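Local coordinates for 5-formyltetrahydrofolate cyclo-ligase family protein (Bacillus anthracis, PDB 2JCB) that probably catalyses the ATP- and magnesium-dependent cyclisation of 5-formyltetrahydrofolate to 5,10-methenyltetrahydrofolate in folate metabolism, at residues I20-M24 and Y167-V172; L35-I39 and I187-K191; K47-E51 and K73-K79; S94-I98 and T119-N123. One frame throughout, in Å; residues are numbered along the deposited sequence.

How the contacts relate
The four contacts form two touching pairs along an alpha/beta protein built round one mixed sheet. Contacts 1 and 2 meet where S168 OG lies 2.7 Å from E190 OE2, a probable hydrogen bond between the turn 167-172 and the end of strand 186-189. Contacts 3 and 4 meet where W75 NE1 lies 3.0 Å from I98 O, probably also a hydrogen bond. Contact 3 is about 18 Å from contact 2, centre to centre, whereas contacts 1 and 4 stand about 30 Å apart on opposite sides of the chain's centre. Bound ADP is about 11 Å from the side chain of I20 in contact 1 and about 13 Å from that of F95 in contact 4.

Contact 1 (I20-M24 and Y167-V172); sequences IIEHM and YSFQMV
The imidazole of H23 and the phenyl ring of F169 form a face-to-face stack, their planes 7° apart and their centroids separated by 3.9 Å, with H23 ND1 over the centre of the phenyl ring and F169 CD1 over that of the imidazole. At the edge of the F169 ring lies I20 O, while the alpha carbon of M24 approaches the ring obliquely. The stack joins helix 6-26 to the short 3-10 turn that follows strand 161-165, in an alpha/beta fold related to the Rossmann group. F169 takes the crowded position between backbone N and carbonyl carbon (chi1 73°), which turns its ring out of the turn and toward the helix. A flat apolar ring suits this place: it meets an imidazole near the surface and still touches aliphatic carbons deeper in.

Those carbons are M24 CB, 4.1 Å from F169 CZ, and I20 CG2, a turn earlier on the helix. I20 CG2 also rests 3.9 Å from Q170 CG, and I20 CD1 sits 3.2 Å from F169 O. M24 is extended until its last bond, where it bends and lays CE over the flat face of the Q170 amide, 3.4 Å from Q170 CD; the same methyl meets the edge of the Y167 ring. The unbranched, flexible thioether can slip between ring and amide. Y167 OH bonds to N63 O and Q170 NE2 to V135 O. The other end of the amide closes the turn on itself: Y167 N donates to Q170 OE1 at 2.9 Å, arriving from above the carbonyl plane.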
loop_
_atom_site.group_PDB
_atom_site.type_symbol
_atom_site.label_atom_id
_atom_site.label_comp_id
_atom_site.label_asym_id
_atom_site.label_seq_id
_atom_site.Cartn_x
_atom_site.Cartn_y
_atom_site.Cartn_z
ATOM N N ILE A 20 13.604 8.497 -2.181
ATOM C CA ILE A 20 13.144 7.494 -1.244
ATOM C C ILE A 20 13.294 6.075 -1.806
ATOM O O ILE A 20 13.698 5.184 -1.086
ATOM C CB ILE A 20 11.682 7.755 -0.774
ATOM C CG1 ILE A 20 11.548 9.040 0.030
ATOM C CG2 ILE A 20 11.257 6.686 0.138
ATOM C CD1 ILE A 20 12.343 8.987 1.304
ATOM N N ILE A 21 12.999 5.893 -3.086
ATOM C CA ILE A 21 13.210 4.611 -3.787
ATOM C C ILE A 21 14.673 4.164 -3.763
ATOM O O ILE A 21 14.976 3.012 -3.519
ATOM C CB ILE A 21 12.576 4.632 -5.230
ATOM C CG1 ILE A 21 11.046 4.624 -5.083
ATOM C CG2 ILE A 21 13.071 3.390 -6.095
ATOM C CD1 ILE A 21 10.224 4.761 -6.381
ATOM N N GLU A 22 15.570 5.110 -3.972
ATOM C CA GLU A 22 17.029 4.904 -3.919
ATOM C C GLU A 22 17.423 4.462 -2.518
ATOM O O GLU A 22 18.201 3.526 -2.351
ATOM C CB GLU A 22 17.759 6.188 -4.277
ATOM C CG GLU A 22 19.260 6.094 -4.264
ATOM C CD GLU A 22 19.908 7.288 -4.950
ATOM O OE1 GLU A 22 19.244 8.353 -5.030
ATOM O OE2 GLU A 22 21.070 7.172 -5.408
ATOM N N HIS A 23 16.855 5.124 -1.515
ATOM C CA HIS A 23 17.116 4.781 -0.136
ATOM C C HIS A 23 16.597 3.355 0.130
ATOM O O HIS A 23 17.295 2.551 0.725
ATOM C CB HIS A 23 16.476 5.814 0.797
ATOM C CG HIS A 23 16.905 5.697 2.227
ATOM N ND1 HIS A 23 17.024 4.485 2.878
ATOM C CD2 HIS A 23 17.235 6.644 3.139
ATOM C CE1 HIS A 23 17.432 4.690 4.118
ATOM N NE2 HIS A 23 17.556 5.991 4.306
ATOM N N MET A 24 15.392 3.047 -0.330
ATOM C CA MET A 24 14.786 1.740 -0.100
ATOM C C MET A 24 15.626 0.631 -0.728
ATOM O O MET A 24 15.872 -0.400 -0.114
ATOM C CB MET A 24 13.365 1.685 -0.660
ATOM C CG MET A 24 12.576 0.526 -0.129
ATOM S SD MET A 24 10.901 0.734 -0.672
ATOM C CE MET A 24 10.276 2.013 0.355
ATOM N N TYR A 167 8.630 2.246 6.318
ATOM C CA TYR A 167 9.823 2.417 7.114
ATOM C C TYR A 167 9.838 3.908 7.505
ATOM O O TYR A 167 9.328 4.790 6.776
ATOM C CB TYR A 167 11.063 2.145 6.265
ATOM C CG TYR A 167 11.050 0.805 5.609
ATOM C CD1 TYR A 167 11.236 -0.349 6.376
ATOM C CD2 TYR A 167 10.956 0.669 4.204
ATOM C CE1 TYR A 167 11.261 -1.587 5.784
ATOM C CE2 TYR A 167 11.005 -0.603 3.591
ATOM C CZ TYR A 167 11.155 -1.724 4.407
ATOM O OH TYR A 167 11.194 -3.046 3.934
ATOM N N SER A 168 10.391 4.186 8.676
ATOM C CA SER A 168 10.410 5.559 9.154
ATOM C C SER A 168 11.100 6.558 8.205
ATOM O O SER A 168 10.711 7.724 8.165
ATOM C CB SER A 168 10.934 5.640 10.599
ATOM O OG SER A 168 12.288 5.352 10.639
ATOM N N PHE A 169 12.098 6.106 7.437
ATOM C CA PHE A 169 12.744 6.951 6.444
ATOM C C PHE A 169 11.827 7.305 5.245
ATOM O O PHE A 169 12.183 8.154 4.435
ATOM C CB PHE A 169 14.069 6.344 5.950
ATOM C CG PHE A 169 13.887 5.155 5.024
ATOM C CD1 PHE A 169 13.559 5.349 3.670
ATOM C CD2 PHE A 169 14.061 3.842 5.494
ATOM C CE1 PHE A 169 13.414 4.298 2.795
ATOM C CE2 PHE A 169 13.908 2.754 4.610
ATOM C CZ PHE A 169 13.551 2.991 3.260
ATOM N N GLN A 170 10.683 6.639 5.112
ATOM C CA GLN A 170 9.703 7.039 4.111
ATOM C C GLN A 170 8.870 8.197 4.579
ATOM O O GLN A 170 8.158 8.808 3.778
ATOM C CB GLN A 170 8.781 5.860 3.807
ATOM C CG GLN A 170 9.430 4.744 3.011
ATOM C CD GLN A 170 8.470 3.570 2.808
ATOM O OE1 GLN A 170 8.551 2.549 3.462
ATOM N NE2 GLN A 170 7.582 3.721 1.813
ATOM N N MET A 171 8.972 8.524 5.870
ATOM C CA MET A 171 8.327 9.743 6.403
ATOM C C MET A 171 9.086 11.005 6.048
ATOM O O MET A 171 10.322 11.118 6.250
ATOM C CB MET A 171 8.140 9.625 7.928
ATOM C CG MET A 171 7.365 8.401 8.379
ATOM S SD MET A 171 5.700 8.286 7.677
ATOM C CE MET A 171 5.003 9.933 7.907
ATOM N N VAL A 172 8.369 11.973 5.479
ATOM C CA VAL A 172 9.017 13.243 5.105
ATOM C C VAL A 172 8.275 14.455 5.650
ATOM O O VAL A 172 7.122 14.383 6.023
ATOM C CB VAL A 172 9.281 13.404 3.565
ATOM C CG1 VAL A 172 10.081 12.217 2.996
ATOM C CG2 VAL A 172 7.980 13.606 2.811
#

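Contact 2 (L35-I39 and I187-K191)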
loop_
_atom_site.group_PDB
_atom_site.type_symbol
_atom_site.label_atom_id
_atom_site.label_comp_id
_atom_site.label_asym_id
_atom_site.label_seq_id
_atom_site.Cartn_x
_atom_site.Cartn_y
_atom_site.Cartn_z
ATOM N N LEU A 35 12.960 -4.747 10.056
ATOM C CA LEU A 35 11.987 -3.644 10.019
ATOM C C LEU A 35 10.636 -4.167 9.492
ATOM O O LEU A 35 9.573 -3.829 10.029
ATOM C CB LEU A 35 12.505 -2.465 9.187
ATOM C CG LEU A 35 13.701 -1.627 9.644
ATOM C CD1 LEU A 35 14.075 -0.557 8.651
ATOM C CD2 LEU A 35 13.463 -0.980 10.988
ATOM N N SER A 36 10.666 -5.020 8.466
ATOM C CA SER A 36 9.380 -5.533 7.937
ATOM C C SER A 36 8.659 -6.326 9.027
ATOM O O SER A 36 7.440 -6.196 9.169
ATOM C CB SER A 36 9.559 -6.449 6.725
ATOM O OG SER A 36 9.798 -5.655 5.574
ATOM N N GLU A 37 9.431 -7.130 9.760
ATOM C CA GLU A 37 8.925 -7.930 10.893
ATOM C C GLU A 37 8.295 -7.038 11.982
ATOM O O GLU A 37 7.191 -7.351 12.476
ATOM C CB GLU A 37 10.074 -8.759 11.489
ATOM C CG GLU A 37 10.153 -10.130 10.827
ATOM C CD GLU A 37 11.517 -10.895 10.965
ATOM O OE1 GLU A 37 12.391 -10.533 11.821
ATOM O OE2 GLU A 37 11.684 -11.888 10.191
ATOM N N GLN A 38 9.015 -5.969 12.354
ATOM C CA GLN A 38 8.538 -5.042 13.412
ATOM C C GLN A 38 7.242 -4.360 13.000
ATOM O O GLN A 38 6.310 -4.227 13.799
ATOM C CB GLN A 38 9.601 -4.001 13.766
ATOM C CG GLN A 38 10.761 -4.665 14.455
ATOM C CD GLN A 38 11.896 -3.710 14.784
ATOM O OE1 GLN A 38 11.826 -2.520 14.493
ATOM N NE2 GLN A 38 12.971 -4.249 15.387
ATOM N N ILE A 39 7.166 -3.938 11.729
ATOM C CA ILE A 39 6.079 -3.115 11.249
ATOM C C ILE A 39 4.853 -3.990 11.263
ATOM O O ILE A 39 3.786 -3.541 11.743
ATOM C CB ILE A 39 6.361 -2.594 9.881
ATOM C CG1 ILE A 39 7.391 -1.440 10.010
ATOM C CG2 ILE A 39 5.118 -2.121 9.191
ATOM C CD1 ILE A 39 8.109 -1.040 8.693
ATOM N N ILE A 187 -0.580 5.563 9.500
ATOM C CA ILE A 187 0.696 5.076 8.938
ATOM C C ILE A 187 1.361 4.307 10.120
ATOM O O ILE A 187 1.434 4.841 11.242
ATOM C CB ILE A 187 1.619 6.197 8.356
ATOM C CG1 ILE A 187 0.893 6.968 7.216
ATOM C CG2 ILE A 187 2.937 5.595 7.815
ATOM C CD1 ILE A 187 1.186 8.381 7.191
ATOM N N ILE A 188 1.789 3.072 9.882
ATOM C CA ILE A 188 2.539 2.279 10.858
ATOM C C ILE A 188 3.995 2.199 10.383
ATOM O O ILE A 188 4.240 1.712 9.258
ATOM C CB ILE A 188 1.961 0.883 10.958
ATOM C CG1 ILE A 188 0.452 0.937 11.298
ATOM C CG2 ILE A 188 2.712 0.089 12.007
ATOM C CD1 ILE A 188 -0.160 -0.362 11.208
ATOM N N THR A 189 4.936 2.627 11.223
ATOM C CA THR A 189 6.371 2.498 10.965
ATOM C C THR A 189 6.941 1.620 12.055
ATOM O O THR A 189 6.190 1.125 12.944
ATOM C CB THR A 189 7.115 3.863 10.970
ATOM O OG1 THR A 189 7.204 4.347 12.319
ATOM C CG2 THR A 189 6.419 4.916 10.057
ATOM N N GLU A 190 8.265 1.448 12.062
ATOM C CA GLU A 190 8.834 0.589 13.096
ATOM C C GLU A 190 8.907 1.354 14.440
ATOM O O GLU A 190 9.264 0.766 15.461
ATOM C CB GLU A 190 10.236 0.096 12.686
ATOM C CG GLU A 190 11.328 1.205 12.673
ATOM C CD GLU A 190 11.389 2.047 11.390
ATOM O OE1 GLU A 190 10.455 2.108 10.576
ATOM O OE2 GLU A 190 12.416 2.695 11.228
ATOM N N LYS A 191 8.667 2.655 14.402
ATOM C CA LYS A 191 8.769 3.530 15.563
ATOM C C LYS A 191 7.390 3.862 16.181
ATOM O O LYS A 191 7.353 4.457 17.261
ATOM C CB LYS A 191 9.418 4.873 15.142
ATOM C CG LYS A 191 10.894 4.889 14.765
ATOM C CD LYS A 191 11.280 6.304 14.432
ATOM C CE LYS A 191 12.673 6.333 13.933
ATOM N NZ LYS A 191 13.197 7.725 14.001
#
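Helix 29-44 passes so near the end of strand 186-189 that the alpha carbons of I39 and E190 are 5.0 Å apart, yet no hydrogen bond crosses between 35-39 and 187-191. The approach is filled by aliphatic groups pressed onto backbone. I39 CG1 sits over the face of the T189-E190 peptide, 3.6 Å from E190 N, while its other branch, CG2, faces I188 CG2 at 4.3 Å. A beta-branched residue serves well here, one arm for the T189-E190 peptide and one for the I188 side chain.

E190 carries the second half. Its side chain starts between its own N and carbonyl carbon (chi1 70°) and bends again at chi2, which swings the methylene groups across toward L35 and Q38, the chains crossing at a slant: L35 CD2 touches E190 CG at 3.5 Å, and Q38 OE1 comes to 3.6 Å from E190 CB. Glutamate fits because its hydrocarbon part packs on the leucine while OE2 reaches S168 OG of the neighbouring turn. T189 points away from the helix and forms an ST turn, its OG1 accepting from K191 N at 3.1 Å.

Around this junction, I188 also packs on L163 and L165 of strand 161-165, on T193 of strand 192-195 and on S42 and L43 further along the same helix. Helix 29-44 thus lies against the sheet, where strand 186-189 sits between a parallel neighbour, 161-165, and an antiparallel edge strand, 192-195.

Contact 3 (K47-E51 and K73-K79)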
loop_
_atom_site.group_PDB
_atom_site.type_symbol
_atom_site.label_atom_id
_atom_site.label_comp_id
_atom_site.label_asym_id
_atom_site.label_seq_id
_atom_site.Cartn_x
_atom_site.Cartn_y
_atom_site.Cartn_z
ATOM N N LYS A 47 -6.562 -2.375 16.142
ATOM C CA LYS A 47 -7.999 -2.702 16.195
ATOM C C LYS A 47 -8.578 -2.986 14.792
ATOM O O LYS A 47 -9.351 -3.925 14.633
ATOM C CB LYS A 47 -8.742 -1.566 16.883
ATOM C CG LYS A 47 -10.261 -1.681 16.887
ATOM C CD LYS A 47 -10.804 -0.436 17.630
ATOM C CE LYS A 47 -12.298 -0.244 17.396
ATOM N NZ LYS A 47 -12.999 -1.110 18.335
ATOM N N GLU A 48 -8.221 -2.179 13.804
ATOM C CA GLU A 48 -8.785 -2.327 12.476
ATOM C C GLU A 48 -8.318 -3.590 11.762
ATOM O O GLU A 48 -9.057 -4.102 10.934
ATOM C CB GLU A 48 -8.574 -1.100 11.604
ATOM C CG GLU A 48 -7.148 -0.762 11.375
ATOM C CD GLU A 48 -6.622 0.268 12.359
ATOM O OE1 GLU A 48 -6.869 0.157 13.582
ATOM O OE2 GLU A 48 -5.938 1.193 11.891
ATOM N N TRP A 49 -7.146 -4.121 12.126
ATOM C CA TRP A 49 -6.736 -5.468 11.661
ATOM C C TRP A 49 -7.598 -6.544 12.277
ATOM O O TRP A 49 -8.209 -7.362 11.585
ATOM C CB TRP A 49 -5.248 -5.733 12.001
ATOM C CG TRP A 49 -4.832 -7.169 11.720
ATOM C CD1 TRP A 49 -4.888 -8.217 12.573
ATOM C CD2 TRP A 49 -4.398 -7.697 10.451
ATOM N NE1 TRP A 49 -4.462 -9.373 11.939
ATOM C CE2 TRP A 49 -4.147 -9.070 10.635
ATOM C CE3 TRP A 49 -4.164 -7.115 9.197
ATOM C CZ2 TRP A 49 -3.685 -9.909 9.585
ATOM C CZ3 TRP A 49 -3.704 -7.936 8.144
ATOM C CH2 TRP A 49 -3.493 -9.320 8.353
ATOM N N ALA A 50 -7.662 -6.521 13.613
ATOM C CA ALA A 50 -8.376 -7.523 14.335
ATOM C C ALA A 50 -9.820 -7.609 13.849
ATOM O O ALA A 50 -10.355 -8.698 13.692
ATOM C CB ALA A 50 -8.317 -7.213 15.829
ATOM N N GLU A 51 -10.432 -6.453 13.594
ATOM C CA GLU A 51 -11.851 -6.395 13.249
ATOM C C GLU A 51 -12.212 -6.643 11.764
ATOM O O GLU A 51 -13.399 -6.993 11.469
ATOM C CB GLU A 51 -12.458 -5.071 13.709
ATOM C CG GLU A 51 -12.566 -4.992 15.222
ATOM C CD GLU A 51 -13.169 -3.682 15.695
ATOM O OE1 GLU A 51 -13.348 -2.768 14.862
ATOM O OE2 GLU A 51 -13.463 -3.575 16.906
ATOM N N LYS A 73 -0.972 -14.473 7.267
ATOM C CA LYS A 73 -1.595 -14.266 8.593
ATOM C C LYS A 73 -3.096 -14.079 8.419
ATOM O O LYS A 73 -3.873 -14.675 9.128
ATOM C CB LYS A 73 -1.016 -12.987 9.235
ATOM C CG LYS A 73 -1.401 -12.733 10.724
ATOM C CD LYS A 73 -0.816 -13.757 11.623
ATOM C CE LYS A 73 -0.700 -13.244 13.046
ATOM N NZ LYS A 73 0.189 -14.211 13.778
ATOM N N ALA A 74 -3.498 -13.221 7.483
ATOM C CA ALA A 74 -4.910 -13.019 7.191
ATOM C C ALA A 74 -5.610 -14.340 6.854
ATOM O O ALA A 74 -6.682 -14.681 7.420
ATOM C CB ALA A 74 -5.108 -11.938 6.076
ATOM N N TRP A 75 -5.001 -15.119 5.949
ATOM C CA TRP A 75 -5.543 -16.445 5.625
ATOM C C TRP A 75 -5.683 -17.319 6.872
ATOM O O TRP A 75 -6.713 -17.948 7.078
ATOM C CB TRP A 75 -4.709 -17.174 4.600
ATOM C CG TRP A 75 -4.834 -16.631 3.205
ATOM C CD1 TRP A 75 -5.899 -15.971 2.667
ATOM C CD2 TRP A 75 -3.869 -16.768 2.158
ATOM N NE1 TRP A 75 -5.650 -15.675 1.354
ATOM C CE2 TRP A 75 -4.414 -16.163 1.010
ATOM C CE3 TRP A 75 -2.606 -17.375 2.077
ATOM C CZ2 TRP A 75 -3.722 -16.107 -0.217
ATOM C CZ3 TRP A 75 -1.914 -17.306 0.865
ATOM C CH2 TRP A 75 -2.476 -16.681 -0.263
ATOM N N LYS A 76 -4.648 -17.304 7.714
ATOM C CA LYS A 76 -4.636 -18.107 8.931
ATOM C C LYS A 76 -5.775 -17.730 9.894
ATOM O O LYS A 76 -6.367 -18.606 10.541
ATOM C CB LYS A 76 -3.287 -17.974 9.617
ATOM C CG LYS A 76 -3.030 -19.048 10.661
ATOM C CD LYS A 76 -1.967 -18.573 11.620
ATOM C CE LYS A 76 -1.682 -19.668 12.655
ATOM N NZ LYS A 76 -0.660 -19.177 13.625
ATOM N N GLU A 77 -6.070 -16.435 9.946
ATOM C CA GLU A 77 -7.102 -15.841 10.795
ATOM C C GLU A 77 -8.520 -15.927 10.194
ATOM O O GLU A 77 -9.492 -15.478 10.804
ATOM C CB GLU A 77 -6.687 -14.397 11.159
ATOM C CG GLU A 77 -5.437 -14.429 12.033
ATOM C CD GLU A 77 -5.019 -13.125 12.621
ATOM O OE1 GLU A 77 -5.387 -12.078 12.087
ATOM O OE2 GLU A 77 -4.258 -13.145 13.612
ATOM N N GLY A 78 -8.634 -16.500 8.999
ATOM C CA GLY A 78 -9.925 -16.617 8.333
ATOM C C GLY A 78 -10.390 -15.330 7.656
ATOM O O GLY A 78 -11.593 -15.238 7.325
ATOM N N LYS A 79 -9.487 -14.366 7.423
ATOM C CA LYS A 79 -9.907 -13.152 6.776
ATOM C C LYS A 79 -9.874 -13.400 5.272
ATOM O O LYS A 79 -9.049 -14.195 4.815
ATOM C CB LYS A 79 -8.936 -12.003 7.095
ATOM C CG LYS A 79 -8.800 -11.770 8.603
ATOM C CD LYS A 79 -7.934 -10.526 8.774
ATOM C CE LYS A 79 -7.618 -10.259 10.234
ATOM N NZ LYS A 79 -8.847 -10.009 11.031
#
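W49 holds CG anti to its backbone N (chi1 172°), which sends the indole out from the short helix 47-51 toward helix 68-76, while K79 runs extended until its last torsion turns NZ aside (chi4 -62°) toward the W49 backbone. The bend brings K79 NZ to W49 O at 2.8 Å. On the way, K79 CE passes over one face of the indole, 3.8 Å from the centroid of the five-membered ring, and NZ itself stands over that ring at 4.7 Å, a cation-pi contact. Lysine is apt: its methylene packs on the aromatic face while its ammonium group gathers backbone carbonyls where helix 47-51 ends, A52 O being another acceptor. The negative end of the helix probably favours the charge there.

E77 takes the indole at its edge. W49 NE1 donates to E77 OE1 at 2.9 Å on the syn lone pair, but the bond is bent, 134° at the hydrogen, with the carboxylate oxygen tilted out of the ring plane. The six-membered ring reaches further, its CH2 lying 3.8 Å from A74 CB and its CZ2 3.8 Å from K73 CG; the small alanine lets the indole come close to the helix. Y44 and I55 also pack on W49.

G78 takes a positive phi, easy for a residue without a side chain; G78 N bonds back to W75 O at 3.1 Å and K79 N to A74 O at 2.8 Å. This Schellman motif ends helix 68-76 and turns the chain into strand 80-87, completing the beta-alpha-beta crossover from the parallel strand 54-56 that is typical of Rossmann-like folds.

Contact 4 (S94-I98 and T119-N123)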
loop_
_atom_site.group_PDB
_atom_site.type_symbol
_atom_site.label_atom_id
_atom_site.label_comp_id
_atom_site.label_asym_id
_atom_site.label_seq_id
_atom_site.Cartn_x
_atom_site.Cartn_y
_atom_site.Cartn_z
ATOM N N SER A 94 -9.162 -3.480 -9.906
ATOM C CA SER A 94 -10.160 -4.473 -9.589
ATOM C C SER A 94 -9.570 -5.272 -8.448
ATOM O O SER A 94 -8.658 -6.089 -8.657
ATOM C CB SER A 94 -10.387 -5.387 -10.781
ATOM O OG SER A 94 -11.289 -6.444 -10.487
ATOM N N PHE A 95 -10.090 -5.083 -7.240
ATOM C CA PHE A 95 -9.601 -5.938 -6.163
ATOM C C PHE A 95 -10.250 -7.317 -6.253
ATOM O O PHE A 95 -11.462 -7.427 -6.348
ATOM C CB PHE A 95 -9.833 -5.283 -4.818
ATOM C CG PHE A 95 -8.867 -4.192 -4.571
ATOM C CD1 PHE A 95 -7.707 -4.479 -3.865
ATOM C CD2 PHE A 95 -9.089 -2.912 -5.053
ATOM C CE1 PHE A 95 -6.712 -3.462 -3.636
ATOM C CE2 PHE A 95 -8.125 -1.874 -4.847
ATOM C CZ PHE A 95 -6.930 -2.158 -4.148
ATOM N N ARG A 96 -9.420 -8.353 -6.264
ATOM C CA ARG A 96 -9.949 -9.692 -6.461
ATOM C C ARG A 96 -9.462 -10.631 -5.407
ATOM O O ARG A 96 -8.313 -10.577 -5.005
ATOM C CB ARG A 96 -9.583 -10.246 -7.865
ATOM C CG ARG A 96 -9.768 -9.222 -9.018
ATOM C CD ARG A 96 -9.386 -9.897 -10.329
ATOM N NE ARG A 96 -10.449 -10.791 -10.775
ATOM C CZ ARG A 96 -11.480 -10.407 -11.503
ATOM N NH1 ARG A 96 -11.609 -9.130 -11.868
ATOM N NH2 ARG A 96 -12.372 -11.289 -11.858
ATOM N N GLN A 97 -10.348 -11.503 -4.958
ATOM C CA GLN A 97 -9.995 -12.403 -3.867
ATOM C C GLN A 97 -9.003 -13.491 -4.285
ATOM O O GLN A 97 -9.171 -14.142 -5.340
ATOM C CB GLN A 97 -11.247 -13.045 -3.269
ATOM C CG GLN A 97 -10.911 -14.078 -2.229
ATOM C CD GLN A 97 -12.120 -14.764 -1.606
ATOM O OE1 GLN A 97 -13.205 -14.772 -2.169
ATOM N NE2 GLN A 97 -11.922 -15.329 -0.418
ATOM N N ILE A 98 -8.038 -13.715 -3.413
ATOM C CA ILE A 98 -7.065 -14.824 -3.551
ATOM C C ILE A 98 -7.085 -15.654 -2.288
ATOM O O ILE A 98 -7.050 -15.091 -1.181
ATOM C CB ILE A 98 -5.599 -14.349 -3.914
ATOM C CG1 ILE A 98 -4.966 -13.334 -2.926
ATOM C CG2 ILE A 98 -5.573 -13.817 -5.373
ATOM C CD1 ILE A 98 -3.361 -13.227 -2.983
ATOM N N THR A 119 -10.239 -15.725 -10.188
ATOM C CA THR A 119 -10.453 -14.911 -8.999
ATOM C C THR A 119 -11.726 -14.088 -9.140
ATOM O O THR A 119 -12.176 -13.821 -10.276
ATOM C CB THR A 119 -9.241 -13.969 -8.758
ATOM O OG1 THR A 119 -9.011 -13.154 -9.921
ATOM C CG2 THR A 119 -7.968 -14.774 -8.413
ATOM N N GLU A 120 -12.314 -13.698 -8.001
ATOM C CA GLU A 120 -13.606 -13.010 -8.041
ATOM C C GLU A 120 -13.405 -11.594 -7.575
ATOM O O GLU A 120 -12.821 -11.394 -6.511
ATOM C CB GLU A 120 -14.636 -13.717 -7.163
ATOM C CG GLU A 120 -15.258 -14.912 -7.835
ATOM C CD GLU A 120 -16.101 -15.770 -6.892
ATOM O OE1 GLU A 120 -16.938 -16.543 -7.400
ATOM O OE2 GLU A 120 -15.916 -15.676 -5.656
ATOM N N GLU A 121 -13.887 -10.630 -8.361
ATOM C CA GLU A 121 -13.865 -9.231 -7.954
ATOM C C GLU A 121 -14.696 -9.032 -6.695
ATOM O O GLU A 121 -15.822 -9.579 -6.597
ATOM C CB GLU A 121 -14.492 -8.355 -9.025
ATOM C CG GLU A 121 -14.125 -6.905 -8.829
ATOM C CD GLU A 121 -14.578 -6.082 -9.992
ATOM O OE1 GLU A 121 -15.821 -5.852 -10.113
ATOM O OE2 GLU A 121 -13.698 -5.714 -10.807
ATOM N N VAL A 122 -14.181 -8.207 -5.793
ATOM C CA VAL A 122 -14.889 -7.823 -4.562
ATOM C C VAL A 122 -15.133 -6.303 -4.582
ATOM O O VAL A 122 -14.209 -5.524 -4.800
ATOM C CB VAL A 122 -14.119 -8.287 -3.288
ATOM C CG1 VAL A 122 -14.845 -7.856 -2.023
ATOM C CG2 VAL A 122 -13.996 -9.791 -3.275
ATOM N N ASN A 123 -16.392 -5.918 -4.389
ATOM C CA ASN A 123 -16.834 -4.511 -4.360
ATOM C C ASN A 123 -16.167 -3.756 -3.225
ATOM O O ASN A 123 -15.977 -4.329 -2.155
ATOM C CB ASN A 123 -18.364 -4.488 -4.163
ATOM C CG ASN A 123 -18.998 -3.136 -4.491
ATOM O OD1 ASN A 123 -18.746 -2.117 -3.829
ATOM N ND2 ASN A 123 -19.868 -3.134 -5.488
HETATM O O HOH W 1 -12.648 -3.903 -6.764
HETATM O O HOH W 2 -11.606 -15.601 -5.939
#
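R96 grips T119 side-on with two nitrogens: NE donates to T119 OG1 at 2.9 Å and NH2 to T119 O at 3.0 Å, both oxygens close to the guanidinium plane. The grip belongs to an antiparallel pairing in which the short strand 120-121 borders strand 92-98 at one edge of the mixed sheet. R96 and E121 form a non-hydrogen-bonded pair, and their side chains share a face of the sheet. The arginine bends at chi3 (77°), which folds the guanidinium back over the neighbouring strand so that E121 N lies above its plane. Arginine suits the site, being long enough to return and flat enough to lie over a peptide. Beside it, S94 OG donates to E121 OE2 through a short bond of 2.5 Å on the anti lone pair; the nearby guanidinium would probably favour a charged carboxylate.

Direct backbone bonds flank the pair. V122 N meets F95 O at 2.9 Å, almost straight at 170°, and Q97 N meets E120 O, also at 2.9 Å. The return bonds are replaced by water: one joins F95 N to V122 O, another E120 N to Q97 O, as the two chains diverge. Further out, V122 packs on V82 and I127 with its branched chain, and the F95 ring meets that of Y154. T119 is itself held by a further bond, from OG1 to I115 O; its methyl, CG2, lies alongside I98, 4.0 Å from I98 CG2.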